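Local coordinates for protein iminosuccinate reductase (Paracoccus denitrificans, PDB 6RQA) that catalyses the NADH-dependent reduction of iminosuccinate to L-aspartate, so regenerating the amino group donor for the first step of the beta-hydroxyaspartate cycle, at residues 131-136 against 164-169; 138-143 against 214-219; 159-164 against 190-195. All coordinates share one frame; numbering follows the deposited sequence.

Contact 1. Residues 131-136 against 164-169; sequences RTAAAS and MRAAAN. With NAD (nicotinamide-adenine-dinucleotide), chain C.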
loop_
_atom_site.group_PDB
_atom_site.type_symbol
_atom_site.label_atom_id
_atom_site.label_comp_id
_atom_site.label_asym_id
_atom_site.label_seq_id
_atom_site.Cartn_x
_atom_site.Cartn_y
_atom_site.Cartn_z
ATOM N N ARG A 131 -1.521 4.014 -19.817
ATOM C CA ARG A 131 -2.851 3.541 -19.439
ATOM C C ARG A 131 -3.827 4.698 -19.262
ATOM O O ARG A 131 -5.032 4.525 -19.478
ATOM C CB ARG A 131 -2.784 2.679 -18.171
ATOM C CG ARG A 131 -2.177 3.332 -16.929
ATOM C CD ARG A 131 -3.198 4.121 -16.120
ATOM N NE ARG A 131 -2.788 4.286 -14.730
ATOM C CZ ARG A 131 -3.344 5.146 -13.884
ATOM N NH1 ARG A 131 -2.911 5.221 -12.633
ATOM N NH2 ARG A 131 -4.327 5.938 -14.291
ATOM N N THR A 132 -3.331 5.877 -18.874
ATOM C CA THR A 132 -4.195 7.051 -18.803
ATOM C C THR A 132 -4.676 7.453 -20.190
ATOM O O THR A 132 -5.857 7.767 -20.379
ATOM C CB THR A 132 -3.456 8.212 -18.137
ATOM O OG1 THR A 132 -2.929 7.786 -16.875
ATOM C CG2 THR A 132 -4.397 9.385 -17.913
ATOM N N ALA A 133 -3.775 7.441 -21.172
ATOM C CA ALA A 133 -4.178 7.713 -22.547
ATOM C C ALA A 133 -5.076 6.606 -23.083
ATOM O O ALA A 133 -5.999 6.871 -23.863
ATOM C CB ALA A 133 -2.942 7.882 -23.428
ATOM N N ALA A 134 -4.825 5.361 -22.676
ATOM C CA ALA A 134 -5.678 4.262 -23.112
ATOM C C ALA A 134 -7.083 4.398 -22.540
ATOM O O ALA A 134 -8.070 4.148 -23.243
ATOM C CB ALA A 134 -5.058 2.926 -22.712
ATOM N N ALA A 135 -7.194 4.803 -21.272
ATOM C CA ALA A 135 -8.508 4.984 -20.664
ATOM C C ALA A 135 -9.322 6.034 -21.410
ATOM O O ALA A 135 -10.516 5.838 -21.666
ATOM C CB ALA A 135 -8.359 5.365 -19.190
ATOM N N SER A 136 -8.691 7.153 -21.773
ATOM C CA SER A 136 -9.394 8.176 -22.540
ATOM C C SER A 136 -9.784 7.663 -23.921
ATOM O O SER A 136 -10.852 8.009 -24.438
ATOM C CB SER A 136 -8.525 9.429 -22.658
ATOM O OG SER A 136 -9.186 10.435 -23.405
ATOM N N MET A 164 -3.019 12.401 -27.249
ATOM C CA MET A 164 -3.301 12.635 -28.662
ATOM C C MET A 164 -2.979 11.405 -29.503
ATOM O O MET A 164 -3.730 11.065 -30.427
ATOM C CB MET A 164 -2.517 13.850 -29.162
ATOM C CG MET A 164 -2.904 14.299 -30.564
ATOM S SD MET A 164 -1.960 15.719 -31.155
ATOM C CE MET A 164 -2.349 16.931 -29.899
ATOM N N ARG A 165 -1.873 10.723 -29.199
ATOM C CA ARG A 165 -1.514 9.530 -29.959
ATOM C C ARG A 165 -2.532 8.415 -29.754
ATOM O O ARG A 165 -2.912 7.731 -30.712
ATOM C CB ARG A 165 -0.112 9.057 -29.573
ATOM C CG ARG A 165 1.010 9.864 -30.206
ATOM C CD ARG A 165 2.361 9.194 -30.002
ATOM N NE ARG A 165 2.880 9.388 -28.652
ATOM C CZ ARG A 165 3.741 10.344 -28.316
ATOM N NH1 ARG A 165 4.183 11.194 -29.233
ATOM N NH2 ARG A 165 4.163 10.449 -27.063
ATOM N N ALA A 166 -2.989 8.216 -28.516
ATOM C CA ALA A 166 -3.963 7.161 -28.255
ATOM C C ALA A 166 -5.318 7.484 -28.871
ATOM O O ALA A 166 -6.031 6.574 -29.309
ATOM C CB ALA A 166 -4.099 6.931 -26.751
ATOM N N ALA A 167 -5.685 8.766 -28.920
ATOM C CA ALA A 167 -6.966 9.143 -29.508
ATOM C C ALA A 167 -6.944 8.980 -31.023
ATOM O O ALA A 167 -7.922 8.508 -31.615
ATOM C CB ALA A 167 -7.316 10.581 -29.126
ATOM N N ALA A 168 -5.840 9.364 -31.665
ATOM C CA ALA A 168 -5.724 9.204 -33.109
ATOM C C ALA A 168 -5.604 7.744 -33.522
ATOM O O ALA A 168 -5.867 7.419 -34.685
ATOM C CB ALA A 168 -4.522 9.991 -33.631
ATOM N N ASN A 169 -5.215 6.860 -32.602
ATOM C CA ASN A 169 -5.074 5.448 -32.934
ATOM C C ASN A 169 -6.411 4.718 -32.913
ATOM O O ASN A 169 -6.592 3.747 -33.657
ATOM C CB ASN A 169 -4.094 4.779 -31.967
ATOM C CG ASN A 169 -3.921 3.296 -32.240
ATOM O OD1 ASN A 169 -4.552 2.456 -31.596
ATOM N ND2 ASN A 169 -3.062 2.965 -33.198
HETATM P PA NAD C . 2.076 18.706 -16.471
HETATM O O1A NAD C . 2.303 19.613 -15.294
HETATM O O2A NAD C . 3.025 18.156 -17.486
HETATM O O5B NAD C . 1.154 19.809 -17.443
HETATM C C5B NAD C . 0.286 20.459 -16.600
HETATM C C4B NAD C . -0.592 21.368 -17.422
HETATM O O4B NAD C . -1.592 21.900 -16.573
HETATM C C3B NAD C . 0.310 22.522 -17.850
HETATM O O3B NAD C . 0.827 22.131 -19.081
HETATM C C2B NAD C . -0.693 23.676 -17.967
HETATM O O2B NAD C . -1.306 23.713 -19.211
HETATM C C1B NAD C . -1.796 23.270 -16.909
HETATM N N9A NAD C . -1.640 24.022 -15.659
HETATM C C8A NAD C . -0.557 24.079 -14.762
HETATM N N7A NAD C . -0.788 24.880 -13.722
HETATM C C5A NAD C . -2.088 25.373 -13.941
HETATM C C6A NAD C . -2.915 26.264 -13.207
HETATM N N6A NAD C . -2.454 26.805 -12.043
HETATM N N1A NAD C . -4.170 26.581 -13.662
HETATM C C2A NAD C . -4.558 25.998 -14.840
HETATM N N3A NAD C . -3.891 25.137 -15.640
HETATM C C4A NAD C . -2.637 24.847 -15.149
HETATM O O3 NAD C . 1.058 17.679 -15.759
HETATM P PN NAD C . 0.884 16.285 -16.495
HETATM O O1N NAD C . 0.672 16.227 -17.988
HETATM O O2N NAD C . 1.707 15.421 -15.608
HETATM O O5D NAD C . -0.701 15.660 -15.973
HETATM C C5D NAD C . -1.518 16.742 -15.834
HETATM C C4D NAD C . -2.721 16.325 -15.026
HETATM O O4D NAD C . -3.037 14.955 -15.355
HETATM C C3D NAD C . -2.292 16.345 -13.528
HETATM O O3D NAD C . -3.276 17.056 -12.865
HETATM C C2D NAD C . -2.308 14.855 -13.143
HETATM O O2D NAD C . -2.830 14.599 -11.883
HETATM C C1D NAD C . -3.371 14.349 -14.147
HETATM N N1N NAD C . -3.214 12.852 -14.336
HETATM C C2N NAD C . -4.373 12.134 -14.400
HETATM C C3N NAD C . -4.312 10.752 -14.571
HETATM C C7N NAD C . -5.626 10.046 -14.633
HETATM O O7N NAD C . -5.703 8.830 -14.772
HETATM N N7N NAD C . -6.749 10.830 -14.527
HETATM C C4N NAD C . -3.071 10.122 -14.672
HETATM C C5N NAD C . -1.907 10.878 -14.601
HETATM C C6N NAD C . -1.981 12.266 -14.430
#

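Contact 2. Residues 138-143 against 214-219; sequences VSIKYL and VIVSIT. With NAD (nicotinamide-adenine-dinucleotide), chain C.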
loop_
_atom_site.group_PDB
_atom_site.type_symbol
_atom_site.label_atom_id
_atom_site.label_comp_id
_atom_site.label_asym_id
_atom_site.label_seq_id
_atom_site.Cartn_x
_atom_site.Cartn_y
_atom_site.Cartn_z
ATOM N N VAL A 138 -10.542 4.567 -24.710
ATOM C CA VAL A 138 -11.670 3.650 -24.574
ATOM C C VAL A 138 -12.980 4.426 -24.524
ATOM O O VAL A 138 -13.964 4.055 -25.177
ATOM C CB VAL A 138 -11.489 2.756 -23.331
ATOM C CG1 VAL A 138 -12.750 1.947 -23.067
ATOM C CG2 VAL A 138 -10.295 1.831 -23.514
ATOM N N SER A 139 -13.013 5.518 -23.754
ATOM C CA SER A 139 -14.211 6.348 -23.704
ATOM C C SER A 139 -14.530 6.950 -25.064
ATOM O O SER A 139 -15.705 7.125 -25.404
ATOM C CB SER A 139 -14.045 7.455 -22.664
ATOM O OG SER A 139 -13.115 8.428 -23.103
ATOM N N ILE A 140 -13.503 7.271 -25.855
ATOM C CA ILE A 140 -13.735 7.793 -27.198
ATOM C C ILE A 140 -14.394 6.732 -28.070
ATOM O O ILE A 140 -15.394 6.993 -28.748
ATOM C CB ILE A 140 -12.418 8.295 -27.816
ATOM C CG1 ILE A 140 -11.912 9.530 -27.069
ATOM C CG2 ILE A 140 -12.600 8.603 -29.295
ATOM C CD1 ILE A 140 -10.600 10.061 -27.597
ATOM N N LYS A 141 -13.851 5.513 -28.054
ATOM C CA LYS A 141 -14.389 4.450 -28.897
ATOM C C LYS A 141 -15.856 4.165 -28.596
ATOM O O LYS A 141 -16.618 3.819 -29.507
ATOM C CB LYS A 141 -13.559 3.177 -28.725
ATOM C CG LYS A 141 -14.033 2.003 -29.567
ATOM C CD LYS A 141 -13.271 0.735 -29.223
ATOM C CE LYS A 141 -13.821 -0.466 -29.974
ATOM N NZ LYS A 141 -13.103 -1.720 -29.613
ATOM N N TYR A 142 -16.277 4.321 -27.340
ATOM C CA TYR A 142 -17.622 3.939 -26.933
ATOM C C TYR A 142 -18.567 5.111 -26.701
ATOM O O TYR A 142 -19.769 4.883 -26.529
ATOM C CB TYR A 142 -17.567 3.079 -25.660
ATOM C CG TYR A 142 -17.022 1.684 -25.884
ATOM C CD1 TYR A 142 -17.847 0.660 -26.334
ATOM C CD2 TYR A 142 -15.687 1.390 -25.643
ATOM C CE1 TYR A 142 -17.356 -0.617 -26.542
ATOM C CE2 TYR A 142 -15.185 0.116 -25.849
ATOM C CZ TYR A 142 -16.025 -0.882 -26.297
ATOM O OH TYR A 142 -15.532 -2.151 -26.502
ATOM N N LEU A 143 -18.076 6.354 -26.693
ATOM C CA LEU A 143 -18.929 7.499 -26.394
ATOM C C LEU A 143 -18.805 8.667 -27.365
ATOM O O LEU A 143 -19.631 9.583 -27.293
ATOM C CB LEU A 143 -18.653 8.018 -24.974
ATOM C CG LEU A 143 -18.812 7.024 -23.822
ATOM C CD1 LEU A 143 -18.319 7.636 -22.521
ATOM C CD2 LEU A 143 -20.260 6.574 -23.691
ATOM N N VAL A 214 -14.597 15.737 -30.117
ATOM C CA VAL A 214 -14.050 15.036 -28.963
ATOM C C VAL A 214 -13.082 15.978 -28.263
ATOM O O VAL A 214 -12.194 16.551 -28.904
ATOM C CB VAL A 214 -13.346 13.728 -29.368
ATOM C CG1 VAL A 214 -12.659 13.099 -28.165
ATOM C CG2 VAL A 214 -14.343 12.760 -29.982
ATOM N N ILE A 215 -13.259 16.142 -26.955
ATOM C CA ILE A 215 -12.434 17.033 -26.148
ATOM C C ILE A 215 -11.739 16.205 -25.079
ATOM O O ILE A 215 -12.382 15.407 -24.387
ATOM C CB ILE A 215 -13.268 18.161 -25.511
ATOM C CG1 ILE A 215 -13.920 19.022 -26.595
ATOM C CG2 ILE A 215 -12.400 19.020 -24.604
ATOM C CD1 ILE A 215 -14.765 20.152 -26.048
ATOM N N VAL A 216 -10.428 16.391 -24.950
ATOM C CA VAL A 216 -9.621 15.715 -23.941
ATOM C C VAL A 216 -8.875 16.776 -23.148
ATOM O O VAL A 216 -8.041 17.500 -23.705
ATOM C CB VAL A 216 -8.635 14.712 -24.562
ATOM C CG1 VAL A 216 -7.714 14.150 -23.494
ATOM C CG2 VAL A 216 -9.390 13.595 -25.264
ATOM N N SER A 217 -9.176 16.872 -21.856
ATOM C CA SER A 217 -8.522 17.812 -20.955
ATOM C C SER A 217 -7.589 17.045 -20.029
ATOM O O SER A 217 -7.974 16.013 -19.468
ATOM C CB SER A 217 -9.551 18.603 -20.144
ATOM O OG SER A 217 -10.396 17.737 -19.405
ATOM N N ILE A 218 -6.367 17.552 -19.870
ATOM C CA ILE A 218 -5.335 16.860 -19.105
ATOM C C ILE A 218 -4.489 17.901 -18.372
ATOM O O ILE A 218 -3.253 17.860 -18.391
ATOM C CB ILE A 218 -4.501 15.948 -20.035
ATOM C CG1 ILE A 218 -3.541 15.046 -19.249
ATOM C CG2 ILE A 218 -3.801 16.755 -21.138
ATOM C CD1 ILE A 218 -4.231 13.957 -18.467
ATOM N N THR A 219 -5.154 18.844 -17.710
ATOM C CA THR A 219 -4.488 19.932 -17.010
ATOM C C THR A 219 -4.545 19.719 -15.504
ATOM O O THR A 219 -5.419 19.022 -14.982
ATOM C CB THR A 219 -5.124 21.285 -17.351
ATOM O OG1 THR A 219 -6.427 21.361 -16.760
ATOM C CG2 THR A 219 -5.251 21.455 -18.851
HETATM P PA NAD C . 2.076 18.706 -16.471
HETATM O O1A NAD C . 2.303 19.613 -15.294
HETATM O O2A NAD C . 3.025 18.156 -17.486
HETATM O O5B NAD C . 1.154 19.809 -17.443
HETATM C C5B NAD C . 0.286 20.459 -16.600
HETATM C C4B NAD C . -0.592 21.368 -17.422
HETATM O O4B NAD C . -1.592 21.900 -16.573
HETATM C C3B NAD C . 0.310 22.522 -17.850
HETATM O O3B NAD C . 0.827 22.131 -19.081
HETATM C C2B NAD C . -0.693 23.676 -17.967
HETATM O O2B NAD C . -1.306 23.713 -19.211
HETATM C C1B NAD C . -1.796 23.270 -16.909
HETATM N N9A NAD C . -1.640 24.022 -15.659
HETATM C C8A NAD C . -0.557 24.079 -14.762
HETATM N N7A NAD C . -0.788 24.880 -13.722
HETATM C C5A NAD C . -2.088 25.373 -13.941
HETATM C C6A NAD C . -2.915 26.264 -13.207
HETATM N N6A NAD C . -2.454 26.805 -12.043
HETATM N N1A NAD C . -4.170 26.581 -13.662
HETATM C C2A NAD C . -4.558 25.998 -14.840
HETATM N N3A NAD C . -3.891 25.137 -15.640
HETATM C C4A NAD C . -2.637 24.847 -15.149
HETATM O O3 NAD C . 1.058 17.679 -15.759
HETATM P PN NAD C . 0.884 16.285 -16.495
HETATM O O1N NAD C . 0.672 16.227 -17.988
HETATM O O2N NAD C . 1.707 15.421 -15.608
HETATM O O5D NAD C . -0.701 15.660 -15.973
HETATM C C5D NAD C . -1.518 16.742 -15.834
HETATM C C4D NAD C . -2.721 16.325 -15.026
HETATM O O4D NAD C . -3.037 14.955 -15.355
HETATM C C3D NAD C . -2.292 16.345 -13.528
HETATM O O3D NAD C . -3.276 17.056 -12.865
HETATM C C2D NAD C . -2.308 14.855 -13.143
HETATM O O2D NAD C . -2.830 14.599 -11.883
HETATM C C1D NAD C . -3.371 14.349 -14.147
HETATM N N1N NAD C . -3.214 12.852 -14.336
HETATM C C2N NAD C . -4.373 12.134 -14.400
HETATM C C3N NAD C . -4.312 10.752 -14.571
HETATM C C7N NAD C . -5.626 10.046 -14.633
HETATM O O7N NAD C . -5.703 8.830 -14.772
HETATM N N7N NAD C . -6.749 10.830 -14.527
HETATM C C4N NAD C . -3.071 10.122 -14.672
HETATM C C5N NAD C . -1.907 10.878 -14.601
HETATM C C6N NAD C . -1.981 12.266 -14.430
#

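Contact 3. Residues 159-164 against 190-195; sequences QSAFQM and ADTAAE. With NAD (nicotinamide-adenine-dinucleotide), chain C.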
loop_
_atom_site.group_PDB
_atom_site.type_symbol
_atom_site.label_atom_id
_atom_site.label_comp_id
_atom_site.label_asym_id
_atom_site.label_seq_id
_atom_site.Cartn_x
_atom_site.Cartn_y
_atom_site.Cartn_z
ATOM N N GLN A 159 1.730 14.567 -20.504
ATOM C CA GLN A 159 0.855 13.474 -20.908
ATOM C C GLN A 159 -0.048 13.826 -22.082
ATOM O O GLN A 159 -0.671 12.921 -22.648
ATOM C CB GLN A 159 0.004 13.019 -19.721
ATOM C CG GLN A 159 0.816 12.431 -18.584
ATOM C CD GLN A 159 -0.052 11.788 -17.527
ATOM O OE1 GLN A 159 -1.266 11.982 -17.505
ATOM N NE2 GLN A 159 0.567 11.012 -16.647
ATOM N N SER A 160 -0.130 15.103 -22.465
ATOM C CA SER A 160 -0.998 15.489 -23.574
ATOM C C SER A 160 -0.575 14.825 -24.877
ATOM O O SER A 160 -1.424 14.531 -25.728
ATOM C CB SER A 160 -1.008 17.010 -23.733
ATOM O OG SER A 160 0.281 17.494 -24.067
ATOM N N ALA A 161 0.726 14.582 -25.055
ATOM C CA ALA A 161 1.188 13.888 -26.252
ATOM C C ALA A 161 0.666 12.458 -26.292
ATOM O O ALA A 161 0.203 11.986 -27.338
ATOM C CB ALA A 161 2.715 13.905 -26.312
ATOM N N PHE A 162 0.727 11.753 -25.160
ATOM C CA PHE A 162 0.216 10.388 -25.108
ATOM C C PHE A 162 -1.287 10.354 -25.350
ATOM O O PHE A 162 -1.799 9.432 -25.998
ATOM C CB PHE A 162 0.559 9.750 -23.761
ATOM C CG PHE A 162 2.032 9.713 -23.471
ATOM C CD1 PHE A 162 2.808 8.653 -23.902
ATOM C CD2 PHE A 162 2.640 10.743 -22.772
ATOM C CE1 PHE A 162 4.164 8.617 -23.640
ATOM C CE2 PHE A 162 3.995 10.713 -22.507
ATOM C CZ PHE A 162 4.757 9.648 -22.942
ATOM N N GLN A 163 -2.012 11.355 -24.845
ATOM C CA GLN A 163 -3.454 11.403 -25.062
ATOM C C GLN A 163 -3.782 11.566 -26.541
ATOM O O GLN A 163 -4.715 10.934 -27.051
ATOM C CB GLN A 163 -4.072 12.540 -24.247
ATOM C CG GLN A 163 -3.783 12.475 -22.752
ATOM C CD GLN A 163 -4.460 11.303 -22.064
ATOM O OE1 GLN A 163 -5.548 10.880 -22.454
ATOM N NE2 GLN A 163 -3.814 10.773 -21.031
ATOM N N MET A 164 -3.019 12.401 -27.249
ATOM C CA MET A 164 -3.301 12.635 -28.662
ATOM C C MET A 164 -2.979 11.405 -29.503
ATOM O O MET A 164 -3.730 11.065 -30.427
ATOM C CB MET A 164 -2.517 13.850 -29.162
ATOM C CG MET A 164 -2.904 14.299 -30.564
ATOM S SD MET A 164 -1.960 15.719 -31.155
ATOM C CE MET A 164 -2.349 16.931 -29.899
ATOM N N ALA A 190 1.420 20.597 -31.397
ATOM C CA ALA A 190 1.648 20.690 -32.835
ATOM C C ALA A 190 2.654 19.647 -33.306
ATOM O O ALA A 190 2.474 19.042 -34.368
ATOM C CB ALA A 190 2.119 22.097 -33.202
ATOM N N ASP A 191 3.714 19.420 -32.526
ATOM C CA ASP A 191 4.729 18.444 -32.914
ATOM C C ASP A 191 4.133 17.046 -33.030
ATOM O O ASP A 191 4.347 16.349 -34.029
ATOM C CB ASP A 191 5.883 18.458 -31.910
ATOM C CG ASP A 191 6.774 19.677 -32.063
ATOM O OD1 ASP A 191 6.519 20.493 -32.973
ATOM O OD2 ASP A 191 7.732 19.817 -31.274
ATOM N N THR A 192 3.377 16.619 -32.016
ATOM C CA THR A 192 2.771 15.293 -32.063
ATOM C C THR A 192 1.673 15.214 -33.117
ATOM O O THR A 192 1.470 14.153 -33.718
ATOM C CB THR A 192 2.223 14.913 -30.687
ATOM O OG1 THR A 192 1.273 15.895 -30.257
ATOM C CG2 THR A 192 3.354 14.838 -29.678
ATOM N N ALA A 193 0.962 16.318 -33.359
ATOM C CA ALA A 193 0.006 16.346 -34.460
ATOM C C ALA A 193 0.702 16.148 -35.800
ATOM O O ALA A 193 0.113 15.581 -36.728
ATOM C CB ALA A 193 -0.775 17.659 -34.452
ATOM N N ALA A 194 1.951 16.604 -35.922
ATOM C CA ALA A 194 2.713 16.353 -37.139
ATOM C C ALA A 194 3.129 14.892 -37.249
ATOM O O ALA A 194 3.181 14.347 -38.358
ATOM C CB ALA A 194 3.942 17.260 -37.191
ATOM N N GLU A 195 3.430 14.246 -36.118
ATOM C CA GLU A 195 3.759 12.824 -36.145
ATOM C C GLU A 195 2.568 11.985 -36.588
ATOM O O GLU A 195 2.746 10.930 -37.209
ATOM C CB GLU A 195 4.241 12.364 -34.768
ATOM C CG GLU A 195 5.494 13.064 -34.269
ATOM C CD GLU A 195 5.918 12.581 -32.895
ATOM O OE1 GLU A 195 5.129 11.862 -32.245
ATOM O OE2 GLU A 195 7.041 12.918 -32.466
HETATM P PA NAD C . 2.076 18.706 -16.471
HETATM O O1A NAD C . 2.303 19.613 -15.294
HETATM O O2A NAD C . 3.025 18.156 -17.486
HETATM O O5B NAD C . 1.154 19.809 -17.443
HETATM C C5B NAD C . 0.286 20.459 -16.600
HETATM C C4B NAD C . -0.592 21.368 -17.422
HETATM O O4B NAD C . -1.592 21.900 -16.573
HETATM C C3B NAD C . 0.310 22.522 -17.850
HETATM O O3B NAD C . 0.827 22.131 -19.081
HETATM C C2B NAD C . -0.693 23.676 -17.967
HETATM O O2B NAD C . -1.306 23.713 -19.211
HETATM C C1B NAD C . -1.796 23.270 -16.909
HETATM N N9A NAD C . -1.640 24.022 -15.659
HETATM C C8A NAD C . -0.557 24.079 -14.762
HETATM N N7A NAD C . -0.788 24.880 -13.722
HETATM C C5A NAD C . -2.088 25.373 -13.941
HETATM C C6A NAD C . -2.915 26.264 -13.207
HETATM N N6A NAD C . -2.454 26.805 -12.043
HETATM N N1A NAD C . -4.170 26.581 -13.662
HETATM C C2A NAD C . -4.558 25.998 -14.840
HETATM N N3A NAD C . -3.891 25.137 -15.640
HETATM C C4A NAD C . -2.637 24.847 -15.149
HETATM O O3 NAD C . 1.058 17.679 -15.759
HETATM P PN NAD C . 0.884 16.285 -16.495
HETATM O O1N NAD C . 0.672 16.227 -17.988
HETATM O O2N NAD C . 1.707 15.421 -15.608
HETATM O O5D NAD C . -0.701 15.660 -15.973
HETATM C C5D NAD C . -1.518 16.742 -15.834
HETATM C C4D NAD C . -2.721 16.325 -15.026
HETATM O O4D NAD C . -3.037 14.955 -15.355
HETATM C C3D NAD C . -2.292 16.345 -13.528
HETATM O O3D NAD C . -3.276 17.056 -12.865
HETATM C C2D NAD C . -2.308 14.855 -13.143
HETATM O O2D NAD C . -2.830 14.599 -11.883
HETATM C C1D NAD C . -3.371 14.349 -14.147
HETATM N N1N NAD C . -3.214 12.852 -14.336
HETATM C C2N NAD C . -4.373 12.134 -14.400
HETATM C C3N NAD C . -4.312 10.752 -14.571
HETATM C C7N NAD C . -5.626 10.046 -14.633
HETATM O O7N NAD C . -5.703 8.830 -14.772
HETATM N N7N NAD C . -6.749 10.830 -14.527
HETATM C C4N NAD C . -3.071 10.122 -14.672
HETATM C C5N NAD C . -1.907 10.878 -14.601
HETATM C C6N NAD C . -1.981 12.266 -14.430
#

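Contact 1. Residues 131-136 against 164-169
A133 and A166 meet methyl to methyl, their CB atoms 3.6 Å apart. The A166 methyl also rests on the backbone of the other helix, 3.5 Å from A133 O. With only alanines between them, the two backbones come close: the CA atoms of A133 and A166 are 5.7 Å apart. Next to A133 on the same helix, T132 and R131 face the cofactor. T132 OG1 lies 3.2 Å from NAD C4N, the nicotinamide carbon that exchanges hydride, while T132 CG2 stands 3.6 Å from the carboxamide carbon C7N. A hydrogen bond to T128 O fixes the T132 hydroxyl. R131, an NAD-binding residue, brings NH2 to 3.2 Å from NAD O7N, and that oxygen lies at the guanidinium edge, near its plane. Turns at chi1 (57°) and chi2 (86°) bend the R131 chain so that the guanidinium reaches the carboxamide; a salt bridge from NE to D319 OD1 steadies it. Helix 125-143 meets helix 158-170 on its A133 side and helix 36-51 through A134, which touches A39 and I43, while M164 reaches from helix 158-170 to helix 186-195.

Contact 2. Residues 138-143 against 214-219
I140 lays the end of its side chain across V214, and the contact is purely apolar. CD1 of I140 is 3.7 Å from V214 CG1, and I140 CG1 follows at 3.8 Å from that same methyl, so the two side chains cross obliquely along more than a single atom pair. A looser touch, 4.4 Å from I140 CD1 to V216 CG2, extends the patch two residues along the strand. The isoleucine gains its reach by being straight at its tip (chi2 178°), which carries CD1 away from the helix toward the sheet. In V214 the methyl that meets I140 is CG1, held anti to the backbone N (chi1 174°). Even the nearest CA atoms, those of I140 and V214, are 7.5 Å apart, so side chains alone span the gap.

Polar bonds flank this patch. S139 OG is hydrogen-bonded to S136 O, a turn back in its helix, and to H236 NE2. Where the strand ends, one carboxylate serves two groups: E249 takes S217 OG on OE1 and the T219 backbone N on OE2, which pins the start of the loop.

That loop meets the cofactor through van der Waals contacts. I218 O lies 3.3 Å from NAD C5D, and I218 CD1 is 3.5 Å from the ribose oxygen O4D. T219 CA comes to 3.5 Å from NAD O4B, on the adenosine side.

Strand 214-217 is hydrogen-bonded in the parallel sheet between strands 150-154 and 235-239. Helix 125-143 rests on the face that carries V214 and V216, and I140 also touches A167 of the adjoining helix 158-170.

Contact 3. Residues 159-164 against 190-195
T192 OG1 is the polar atom at the centre here: it is hydrogen-bonded to two backbone oxygens of its own helix, R188 O and L189 O, and M164 SD approaches it to 3.4 Å from the other helix. The hydroxyl sits between the backbone N and the carbonyl carbon of T192, which folds it back on the preceding turn and satisfies this buried group locally. The sulfur also faces the neighbouring backbone, 3.7 Å from A193 N, and lies 4.0 Å from A193 CB.

M164 leaves its helix as an extended arm that carries SD to T192; the bend at chi3 (-59°) then places CE 3.8 Å from T192 OG1. The other branch of T192 is apolar: its CG2 packs against A161 CB at 3.6 Å. T192 therefore fits between A161 and M164, residues one turn apart on the partner helix. The two helix segments run in the same general direction, their axes 9.7 Å apart at a crossing angle of -27°, and M164 and T192 help to fill the gap.

At the N-terminal end of helix 158-170 the cofactor takes over. Q159 N donates to NAD O1N over 3.2 Å, an almost straight bond at 172°, and H158 N binds NAD as well; the helix end would probably help stabilise the phosphate charge. The Q159 side chain, extended beyond CG, brings OE1 to 3.2 Å from the nicotinamide carbon C6N.

Strand 150-154, the turn containing G157, and helix 158-170 leading to parallel strand 175-179 form the beta-alpha-beta unit of a Rossmann fold, with its dinucleotide phosphate at the helix start. Helix 186-195 is the next helix in that fold and packs alongside.

All three contacts are buried, but contacts 1 and 2 lie nearer the centre of the chain than contact 3, whose second helix has its other side in solvent. Helix 125-143 serves contacts 1 and 2, and helix 158-170 serves contacts 1 and 3; M164 falls within both but, of these two, packs across contact 3 alone. Small methyls make contact 1, longer branched aliphatics bridge helix to sheet in contact 2, and contact 3 adds a sulfur and a hydroxyl. Each also has a segment at NAD: 131-136 and 159-164 near the nicotinamide, 159-164 again at a phosphate, and 214-219 along the riboses. Contact 3 is nested within the chain loop closed by contact 2.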